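Local coordinates for cellulosome protein dockerin type I (Clostridium thermocellum, PDB 2WZ8) that probably binds carbohydrate through a calcium-containing family 35 carbohydrate-binding module, a beta-sandwich domain of a cellulosome protein, at residues A[61-70]-A[139-148]; A[90-100]-A[113-121]. One frame throughout, in Å; residues are numbered along the deposited sequence.

Both interactions belong to one beta-sandwich domain, their centres about 10 Å apart. Interaction 1 pairs two neighbouring strands within the four-stranded sheet, 60-69 and 140-147, the latter the last strand of the chain. Interaction 2 lies between the layers: it sets the hairpin 86-92/98-102 at the edge of the five-stranded sheet against 112-120, an outermost strand of the four-stranded one. Along the chain, both segments of interaction 2 fall between 61-70 and 139-148. The two contacts meet where 60-69 pairs with 112-120, with Y62 N probably bonded to V118 O and V66 N to D114 O. Strand 112-120 is thus hydrogen-bonded to 60-69 within its sheet and packed on the hairpin of the other layer.

Interaction 1. Residues A[61-70]-A[139-148]; sequences TYRMVVQFAN and PNIDKIAIAA. With CA (calcium ion), chain B.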
loop_
_atom_site.group_PDB
_atom_site.type_symbol
_atom_site.label_atom_id
_atom_site.label_comp_id
_atom_site.label_asym_id
_atom_site.label_seq_id
_atom_site.Cartn_x
_atom_site.Cartn_y
_atom_site.Cartn_z
ATOM N N THR A 61 7.691 -0.839 16.823
ATOM C CA THR A 61 6.412 -0.995 16.122
ATOM C C THR A 61 5.787 0.382 15.910
ATOM O O THR A 61 5.675 1.226 16.826
ATOM C CB THR A 61 5.457 -1.944 16.884
ATOM O OG1 THR A 61 6.060 -3.245 16.970
ATOM C CG2 THR A 61 4.105 -2.026 16.193
ATOM N N TYR A 62 5.396 0.602 14.654
ATOM C CA TYR A 62 4.774 1.848 14.240
ATOM C C TYR A 62 3.415 1.548 13.664
ATOM O O TYR A 62 3.149 0.447 13.178
ATOM C CB TYR A 62 5.629 2.546 13.179
ATOM C CG TYR A 62 6.929 3.057 13.730
ATOM C CD1 TYR A 62 7.086 4.402 14.048
ATOM C CD2 TYR A 62 8.013 2.196 13.949
ATOM C CE1 TYR A 62 8.269 4.879 14.580
ATOM C CE2 TYR A 62 9.197 2.671 14.474
ATOM C CZ TYR A 62 9.325 4.012 14.775
ATOM O OH TYR A 62 10.486 4.527 15.308
ATOM N N ARG A 63 2.598 2.578 13.625
ATOM C CA ARG A 63 1.303 2.489 12.943
ATOM C C ARG A 63 1.472 3.041 11.543
ATOM O O ARG A 63 1.857 4.200 11.359
ATOM C CB ARG A 63 0.251 3.285 13.709
ATOM C CG ARG A 63 -0.213 2.541 14.940
ATOM C CD ARG A 63 -1.364 3.246 15.642
ATOM N NE ARG A 63 -0.954 4.547 16.166
ATOM C CZ ARG A 63 -1.156 5.713 15.553
ATOM N NH1 ARG A 63 -1.775 5.753 14.368
ATOM N NH2 ARG A 63 -0.732 6.843 16.125
ATOM N N MET A 64 1.140 2.209 10.574
ATOM C CA MET A 64 1.159 2.602 9.163
ATOM C C MET A 64 -0.282 2.844 8.731
ATOM O O MET A 64 -1.139 1.943 8.735
ATOM C CB MET A 64 1.770 1.517 8.286
ATOM C CG MET A 64 1.718 1.879 6.805
ATOM S SD MET A 64 2.559 0.692 5.725
ATOM C CE MET A 64 1.621 -0.821 5.957
ATOM N N VAL A 65 -0.552 4.093 8.420
ATOM C CA VAL A 65 -1.867 4.499 7.963
ATOM C C VAL A 65 -1.852 4.442 6.429
ATOM O O VAL A 65 -1.098 5.171 5.775
ATOM C CB VAL A 65 -2.209 5.954 8.388
ATOM C CG1 VAL A 65 -3.666 6.291 7.962
ATOM C CG2 VAL A 65 -2.015 6.164 9.885
ATOM N N VAL A 66 -2.661 3.564 5.882
ATOM C CA VAL A 66 -2.723 3.337 4.440
ATOM C C VAL A 66 -3.973 4.000 3.902
ATOM O O VAL A 66 -5.088 3.716 4.351
ATOM C CB VAL A 66 -2.746 1.824 4.112
ATOM C CG1 VAL A 66 -2.787 1.569 2.590
ATOM C CG2 VAL A 66 -1.541 1.078 4.731
ATOM N N GLN A 67 -3.775 4.877 2.932
ATOM C CA GLN A 67 -4.894 5.509 2.211
ATOM C C GLN A 67 -5.076 4.799 0.882
ATOM O O GLN A 67 -4.144 4.662 0.122
ATOM C CB GLN A 67 -4.693 7.008 2.023
ATOM C CG GLN A 67 -5.904 7.691 1.387
ATOM C CD GLN A 67 -5.955 9.170 1.606
ATOM O OE1 GLN A 67 -5.880 9.972 0.645
ATOM N NE2 GLN A 67 -6.090 9.557 2.852
ATOM N N PHE A 68 -6.293 4.346 0.645
ATOM C CA PHE A 68 -6.568 3.373 -0.424
ATOM C C PHE A 68 -7.982 3.521 -0.974
ATOM O O PHE A 68 -8.854 4.109 -0.312
ATOM C CB PHE A 68 -6.341 1.938 0.104
ATOM C CG PHE A 68 -7.396 1.487 1.080
ATOM C CD1 PHE A 68 -8.511 0.792 0.644
ATOM C CD2 PHE A 68 -7.310 1.848 2.418
ATOM C CE1 PHE A 68 -9.515 0.435 1.501
ATOM C CE2 PHE A 68 -8.333 1.519 3.286
ATOM C CZ PHE A 68 -9.428 0.799 2.829
ATOM N N ALA A 69 -8.199 2.921 -2.152
ATOM C CA ALA A 69 -9.536 2.772 -2.733
ATOM C C ALA A 69 -9.776 1.314 -3.068
ATOM O O ALA A 69 -8.881 0.621 -3.498
ATOM C CB ALA A 69 -9.732 3.675 -3.938
ATOM N N ASN A 70 -11.014 0.882 -2.874
ATOM C CA ASN A 70 -11.429 -0.481 -3.194
ATOM C C ASN A 70 -12.924 -0.522 -3.453
ATOM O O ASN A 70 -13.695 -0.428 -2.513
ATOM C CB ASN A 70 -11.105 -1.464 -2.054
ATOM C CG ASN A 70 -11.813 -2.814 -2.242
ATOM O OD1 ASN A 70 -12.137 -3.187 -3.377
ATOM N ND2 ASN A 70 -12.076 -3.518 -1.149
ATOM N N PRO A 139 -6.063 -3.443 -2.849
ATOM C CA PRO A 139 -6.649 -2.146 -3.166
ATOM C C PRO A 139 -5.650 -1.276 -3.930
ATOM O O PRO A 139 -4.429 -1.498 -3.889
ATOM C CB PRO A 139 -6.900 -1.529 -1.797
ATOM C CG PRO A 139 -5.908 -2.158 -0.919
ATOM C CD PRO A 139 -5.741 -3.553 -1.417
ATOM N N ASN A 140 -6.199 -0.254 -4.572
ATOM C CA ASN A 140 -5.368 0.830 -5.123
ATOM C C ASN A 140 -4.812 1.640 -3.944
ATOM O O ASN A 140 -5.543 1.976 -3.020
ATOM C CB ASN A 140 -6.181 1.717 -6.057
ATOM C CG ASN A 140 -6.621 1.016 -7.304
ATOM O OD1 ASN A 140 -6.141 -0.076 -7.611
ATOM N ND2 ASN A 140 -7.513 1.643 -8.040
ATOM N N ILE A 141 -3.526 1.942 -3.983
ATOM C CA ILE A 141 -2.847 2.621 -2.880
ATOM C C ILE A 141 -2.513 4.044 -3.276
ATOM O O ILE A 141 -1.892 4.285 -4.306
ATOM C CB ILE A 141 -1.607 1.878 -2.400
ATOM C CG1 ILE A 141 -1.933 0.403 -2.097
ATOM C CG2 ILE A 141 -0.935 2.604 -1.210
ATOM C CD1 ILE A 141 -2.762 0.163 -0.943
ATOM N N ASP A 142 -2.984 4.982 -2.461
ATOM C CA ASP A 142 -2.766 6.426 -2.678
ATOM C C ASP A 142 -1.458 6.925 -2.034
ATOM O O ASP A 142 -0.604 7.582 -2.657
ATOM C CB ASP A 142 -3.986 7.185 -2.159
ATOM C CG ASP A 142 -3.932 8.676 -2.398
ATOM O OD1 ASP A 142 -3.011 9.161 -3.103
ATOM O OD2 ASP A 142 -4.884 9.352 -1.940
ATOM N N LYS A 143 -1.337 6.623 -0.758
ATOM C CA LYS A 143 -0.196 7.020 0.078
ATOM C C LYS A 143 -0.221 6.218 1.374
ATOM O O LYS A 143 -1.200 5.565 1.688
ATOM C CB LYS A 143 -0.217 8.527 0.395
ATOM C CG LYS A 143 -1.421 8.988 1.125
ATOM C CD LYS A 143 -1.259 10.408 1.658
ATOM C CE LYS A 143 -2.527 10.970 2.241
ATOM N NZ LYS A 143 -2.363 12.319 2.896
ATOM N N ILE A 144 0.888 6.284 2.094
ATOM C CA ILE A 144 0.995 5.803 3.469
ATOM C C ILE A 144 1.575 6.885 4.366
ATOM O O ILE A 144 2.244 7.812 3.910
ATOM C CB ILE A 144 1.830 4.492 3.563
ATOM C CG1 ILE A 144 3.312 4.731 3.303
ATOM C CG2 ILE A 144 1.264 3.354 2.662
ATOM C CD1 ILE A 144 4.168 3.509 3.520
ATOM N N ALA A 145 1.273 6.765 5.650
ATOM C CA ALA A 145 1.869 7.589 6.674
ATOM C C ALA A 145 2.336 6.737 7.810
ATOM O O ALA A 145 1.690 5.746 8.138
ATOM C CB ALA A 145 0.868 8.642 7.164
ATOM N N ILE A 146 3.458 7.113 8.392
ATOM C CA ILE A 146 4.010 6.367 9.517
ATOM C C ILE A 146 3.909 7.231 10.750
ATOM O O ILE A 146 4.384 8.371 10.761
ATOM C CB ILE A 146 5.497 6.013 9.275
ATOM C CG1 ILE A 146 5.646 5.174 8.007
ATOM C CG2 ILE A 146 6.124 5.283 10.481
ATOM C CD1 ILE A 146 5.052 3.782 8.095
ATOM N N ALA A 147 3.268 6.692 11.772
ATOM C CA ALA A 147 3.114 7.367 13.064
ATOM C C ALA A 147 3.709 6.524 14.201
ATOM O O ALA A 147 3.520 5.299 14.256
ATOM C CB ALA A 147 1.644 7.595 13.255
ATOM N N ALA A 148 4.477 7.190 15.072
ATOM C CA ALA A 148 5.145 6.536 16.232
ATOM C C ALA A 148 4.170 6.126 17.306
ATOM O O ALA A 148 4.509 5.235 18.101
ATOM C CB ALA A 148 6.304 7.432 16.873
HETATM CA CA CA B . -1.049 9.652 -4.084
HETATM O O HOH W 1 6.674 3.716 17.906
#
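A classic beta bulge interrupts the antiparallel ladder between strands 60-69 and 140-147 in the four-stranded sheet of this beta-sandwich, and the bulge carries a calcium ligand. D142 and K143 both face Q67: Q67 N donates to K143 O, while Q67 O receives D142 N at 2.8 Å. D142, the extra residue of the bulge, binds the calcium ion twice, through its backbone O and through OD1 at 2.2 Å; E12, E14, S33 and Q36 complete the site. Away from the bulge, R63 pairs with A147 and V65 with A145 through two backbone bonds each, A147 N reaching R63 O at 171°. M64, V66, F68, I141, I144 and I146 share the face turned to the sandwich core. M64, extended as far as SD with CG anti to the backbone N (chi1 177°) and bent at chi3, lays its CB and CG against I146 CD1 and brings SD within 3.9 Å of I144 CD1. I141 CD1 fits between V66 CG1 (3.8 Å) and F68 CB. At one end P139 CB lies 3.7 Å from F68 CD1, approaching the ring obliquely; at the other, I146 CG2 meets Y62 CD1 at 3.8 Å, the two side chains crossing at about a right angle. The other face holds R63, whose guanidinium NH2 lies 3.8 Å from A147 CB. One water joins T61 O to A148 O beyond the ladder. Strand 112-120 pairs with the far edge of 60-69, strand 9-12 flanks 140-147, and the five-stranded sheet packs on the core face, I90 against M64 and F51 against I144.

Interaction 2. Residues A[90-100]-A[113-121]; sequences ISVNGGPEKGH and TDIIDVYLN. With MG (magnesium ion), chain C.
H100 and D114 form a histidine-carboxylate hydrogen bond across the two layers of the beta-sandwich, where the hairpin 86-92/98-102 faces strand 112-120. H100 NE2 donates to D114 OD2 at 2.8 Å and 166°. The acceptor lies in the imidazole plane, yet the donor comes from above the carboxylate, and the two planes are turned 59° apart. I116 supplies a CH-pi contact to the same ring: its CG1 stands over the centre of one face, 3.7 Å from the centroid, so the imidazole is held both at an edge and over a face. V118 CG1, anti to its carbonyl carbon (chi1 -67°), lies 4.0 Å from V92 CG2. The other V92 branch, CG1, reaches L120 CD2 at 3.7 Å; V92 crosses both V118 and L120 at about a right angle. K98 runs extended from CG onward, sliding past I116 in the opposite direction with CE beside I116 CG2. Its NZ then donates to D117 O at 2.9 Å, tilted out of the carbonyl plane. In the loop joining the hairpin strands, V92 to G95 form a type I' turn, and S91 OG donates to G95 O. H100 also packs edge-to-face with F102, while D114 and I116 join strand 60-69 through backbone bonds to V66 and M64. The two D114 oxygens divide their work: OD1 binds a magnesium ion at 2.1 Å, five waters filling the remaining positions, and OD2 accepts both H100 NE2 and one of those metal-bound waters, at 2.7 Å.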
loop_
_atom_site.group_PDB
_atom_site.type_symbol
_atom_site.label_atom_id
_atom_site.label_comp_id
_atom_site.label_asym_id
_atom_site.label_seq_id
_atom_site.Cartn_x
_atom_site.Cartn_y
_atom_site.Cartn_z
ATOM N N ILE A 90 1.667 -7.613 2.947
ATOM C CA ILE A 90 2.620 -6.524 3.278
ATOM C C ILE A 90 3.885 -7.149 3.840
ATOM O O ILE A 90 3.833 -7.864 4.850
ATOM C CB ILE A 90 1.960 -5.562 4.305
ATOM C CG1 ILE A 90 0.628 -5.021 3.687
ATOM C CG2 ILE A 90 2.948 -4.495 4.770
ATOM C CD1 ILE A 90 -0.276 -4.262 4.606
ATOM N N SER A 91 5.013 -6.868 3.194
ATOM C CA SER A 91 6.328 -7.342 3.615
ATOM C C SER A 91 7.212 -6.194 3.939
ATOM O O SER A 91 7.446 -5.341 3.132
ATOM C CB SER A 91 6.942 -8.167 2.480
ATOM O OG SER A 91 8.307 -8.485 2.702
ATOM N N VAL A 92 7.715 -6.199 5.165
ATOM C CA VAL A 92 8.625 -5.168 5.660
ATOM C C VAL A 92 10.058 -5.671 5.616
ATOM O O VAL A 92 10.346 -6.725 6.162
ATOM C CB VAL A 92 8.230 -4.749 7.083
ATOM C CG1 VAL A 92 9.183 -3.704 7.610
ATOM C CG2 VAL A 92 6.789 -4.238 7.153
ATOM N N ASN A 93 10.924 -4.952 4.925
ATOM C CA ASN A 93 12.346 -5.300 4.827
ATOM C C ASN A 93 12.555 -6.741 4.342
ATOM O O ASN A 93 13.419 -7.504 4.815
ATOM C CB ASN A 93 13.043 -5.068 6.182
ATOM C CG ASN A 93 13.041 -3.620 6.612
ATOM O OD1 ASN A 93 12.748 -3.304 7.795
ATOM N ND2 ASN A 93 13.355 -2.742 5.698
ATOM N N GLY A 94 11.723 -7.123 3.391
ATOM C CA GLY A 94 11.781 -8.457 2.817
ATOM C C GLY A 94 11.283 -9.559 3.707
ATOM O O GLY A 94 11.506 -10.747 3.437
ATOM N N GLY A 95 10.685 -9.168 4.819
ATOM C CA GLY A 95 10.192 -10.079 5.825
ATOM C C GLY A 95 8.934 -10.813 5.434
ATOM O O GLY A 95 8.421 -10.686 4.316
ATOM N N PRO A 96 8.470 -11.690 6.318
ATOM C CA PRO A 96 7.324 -12.514 6.017
ATOM C C PRO A 96 6.071 -11.690 5.839
ATOM O O PRO A 96 5.928 -10.651 6.471
ATOM C CB PRO A 96 7.223 -13.430 7.244
ATOM C CG PRO A 96 7.861 -12.713 8.306
ATOM C CD PRO A 96 8.906 -11.828 7.730
ATOM N N GLU A 97 5.207 -12.084 4.915
ATOM C CA GLU A 97 3.981 -11.273 4.654
ATOM C C GLU A 97 3.038 -11.285 5.814
ATOM O O GLU A 97 2.774 -12.279 6.476
ATOM C CB GLU A 97 3.190 -11.699 3.387
ATOM C CG GLU A 97 2.641 -13.101 3.469
ATOM C CD GLU A 97 1.227 -13.510 2.795
ATOM O OE1 GLU A 97 0.212 -12.755 2.611
ATOM O OE2 GLU A 97 1.138 -14.731 2.495
ATOM N N LYS A 98 2.534 -10.105 6.058
ATOM C CA LYS A 98 1.393 -9.905 6.918
ATOM C C LYS A 98 0.221 -9.553 6.039
ATOM O O LYS A 98 0.247 -8.558 5.326
ATOM C CB LYS A 98 1.693 -8.770 7.895
ATOM C CG LYS A 98 0.703 -8.595 9.039
ATOM C CD LYS A 98 1.005 -7.320 9.821
ATOM C CE LYS A 98 -0.024 -7.026 10.945
ATOM N NZ LYS A 98 0.567 -6.183 12.068
ATOM N N GLY A 99 -0.791 -10.381 6.074
ATOM C CA GLY A 99 -1.997 -10.176 5.271
ATOM C C GLY A 99 -2.920 -9.171 5.926
ATOM O O GLY A 99 -3.089 -9.142 7.145
ATOM N N HIS A 100 -3.563 -8.355 5.095
ATOM C CA HIS A 100 -4.602 -7.440 5.554
ATOM C C HIS A 100 -5.772 -7.414 4.592
ATOM O O HIS A 100 -5.585 -7.325 3.380
ATOM C CB HIS A 100 -4.026 -6.030 5.702
ATOM C CG HIS A 100 -4.901 -5.105 6.497
ATOM N ND1 HIS A 100 -4.947 -5.131 7.876
ATOM C CD2 HIS A 100 -5.724 -4.106 6.108
ATOM C CE1 HIS A 100 -5.791 -4.202 8.297
ATOM N NE2 HIS A 100 -6.293 -3.577 7.241
ATOM N N THR A 113 -8.923 5.383 4.852
ATOM C CA THR A 113 -7.705 4.902 5.541
ATOM C C THR A 113 -7.990 3.709 6.434
ATOM O O THR A 113 -9.090 3.505 6.987
ATOM C CB THR A 113 -7.025 5.986 6.369
ATOM O OG1 THR A 113 -7.911 6.435 7.392
ATOM C CG2 THR A 113 -6.621 7.174 5.482
ATOM N N ASP A 114 -6.938 2.928 6.600
ATOM C CA ASP A 114 -6.894 1.856 7.617
ATOM C C ASP A 114 -5.479 1.746 8.142
ATOM O O ASP A 114 -4.533 2.207 7.514
ATOM C CB ASP A 114 -7.377 0.526 7.052
ATOM C CG ASP A 114 -7.892 -0.407 8.124
ATOM O OD1 ASP A 114 -7.994 -0.037 9.339
ATOM O OD2 ASP A 114 -8.186 -1.566 7.755
ATOM N N ILE A 115 -5.370 1.191 9.333
ATOM C CA ILE A 115 -4.095 1.126 10.051
ATOM C C ILE A 115 -3.612 -0.295 10.156
ATOM O O ILE A 115 -4.355 -1.236 10.481
ATOM C CB ILE A 115 -4.220 1.738 11.460
ATOM C CG1 ILE A 115 -4.729 3.182 11.370
ATOM C CG2 ILE A 115 -2.880 1.633 12.254
ATOM C CD1 ILE A 115 -5.180 3.817 12.718
ATOM N N ILE A 116 -2.329 -0.419 9.903
ATOM C CA ILE A 116 -1.610 -1.680 9.994
ATOM C C ILE A 116 -0.340 -1.463 10.803
ATOM O O ILE A 116 0.442 -0.585 10.500
ATOM C CB ILE A 116 -1.200 -2.243 8.605
ATOM C CG1 ILE A 116 -2.412 -2.431 7.682
ATOM C CG2 ILE A 116 -0.441 -3.538 8.760
ATOM C CD1 ILE A 116 -2.044 -2.727 6.269
ATOM N N ASP A 117 -0.129 -2.289 11.812
ATOM C CA ASP A 117 1.081 -2.160 12.618
ATOM C C ASP A 117 2.247 -2.817 11.877
ATOM O O ASP A 117 2.118 -3.888 11.287
ATOM C CB ASP A 117 0.908 -2.813 13.998
ATOM C CG ASP A 117 0.061 -1.985 14.959
ATOM O OD1 ASP A 117 -0.248 -0.808 14.729
ATOM O OD2 ASP A 117 -0.302 -2.544 16.030
ATOM N N VAL A 118 3.391 -2.143 11.904
ATOM C CA VAL A 118 4.601 -2.632 11.268
ATOM C C VAL A 118 5.800 -2.463 12.203
ATOM O O VAL A 118 5.922 -1.450 12.872
ATOM C CB VAL A 118 4.861 -1.920 9.913
ATOM C CG1 VAL A 118 3.781 -2.305 8.890
ATOM C CG2 VAL A 118 4.992 -0.392 10.058
ATOM N N TYR A 119 6.688 -3.454 12.198
ATOM C CA TYR A 119 7.945 -3.368 12.935
ATOM C C TYR A 119 9.038 -2.882 11.994
ATOM O O TYR A 119 9.323 -3.506 10.959
ATOM C CB TYR A 119 8.361 -4.718 13.563
ATOM C CG TYR A 119 9.546 -4.526 14.486
ATOM C CD1 TYR A 119 9.357 -4.193 15.814
ATOM C CD2 TYR A 119 10.840 -4.606 14.005
ATOM C CE1 TYR A 119 10.409 -4.014 16.653
ATOM C CE2 TYR A 119 11.926 -4.395 14.849
ATOM C CZ TYR A 119 11.685 -4.073 16.158
ATOM O OH TYR A 119 12.748 -3.895 17.036
ATOM N N LEU A 120 9.626 -1.739 12.371
ATOM C CA LEU A 120 10.662 -1.094 11.595
ATOM C C LEU A 120 11.967 -1.017 12.350
ATOM O O LEU A 120 12.001 -0.934 13.569
ATOM C CB LEU A 120 10.220 0.318 11.215
ATOM C CG LEU A 120 8.920 0.410 10.396
ATOM C CD1 LEU A 120 8.521 1.884 10.185
ATOM C CD2 LEU A 120 8.991 -0.368 9.087
ATOM N N ASN A 121 13.042 -1.061 11.585
ATOM C CA ASN A 121 14.403 -0.814 12.104
ATOM C C ASN A 121 14.715 0.686 12.126
ATOM O O ASN A 121 14.147 1.447 11.354
ATOM C CB ASN A 121 15.452 -1.504 11.244
ATOM C CG ASN A 121 15.256 -2.995 11.153
ATOM O OD1 ASN A 121 14.974 -3.651 12.141
ATOM N ND2 ASN A 121 15.360 -3.533 9.930
HETATM MG MG MG C . -8.606 -0.923 11.163
HETATM O O HOH W 2 -2.154 -4.319 12.528
HETATM O O HOH W 3 -9.234 -2.850 9.912
HETATM O O HOH W 4 -6.756 -1.884 11.351
HETATM O O HOH W 5 -7.654 0.845 11.927
HETATM O O HOH W 6 -10.407 0.191 10.708
HETATM O O HOH W 7 -9.169 -1.681 12.902
#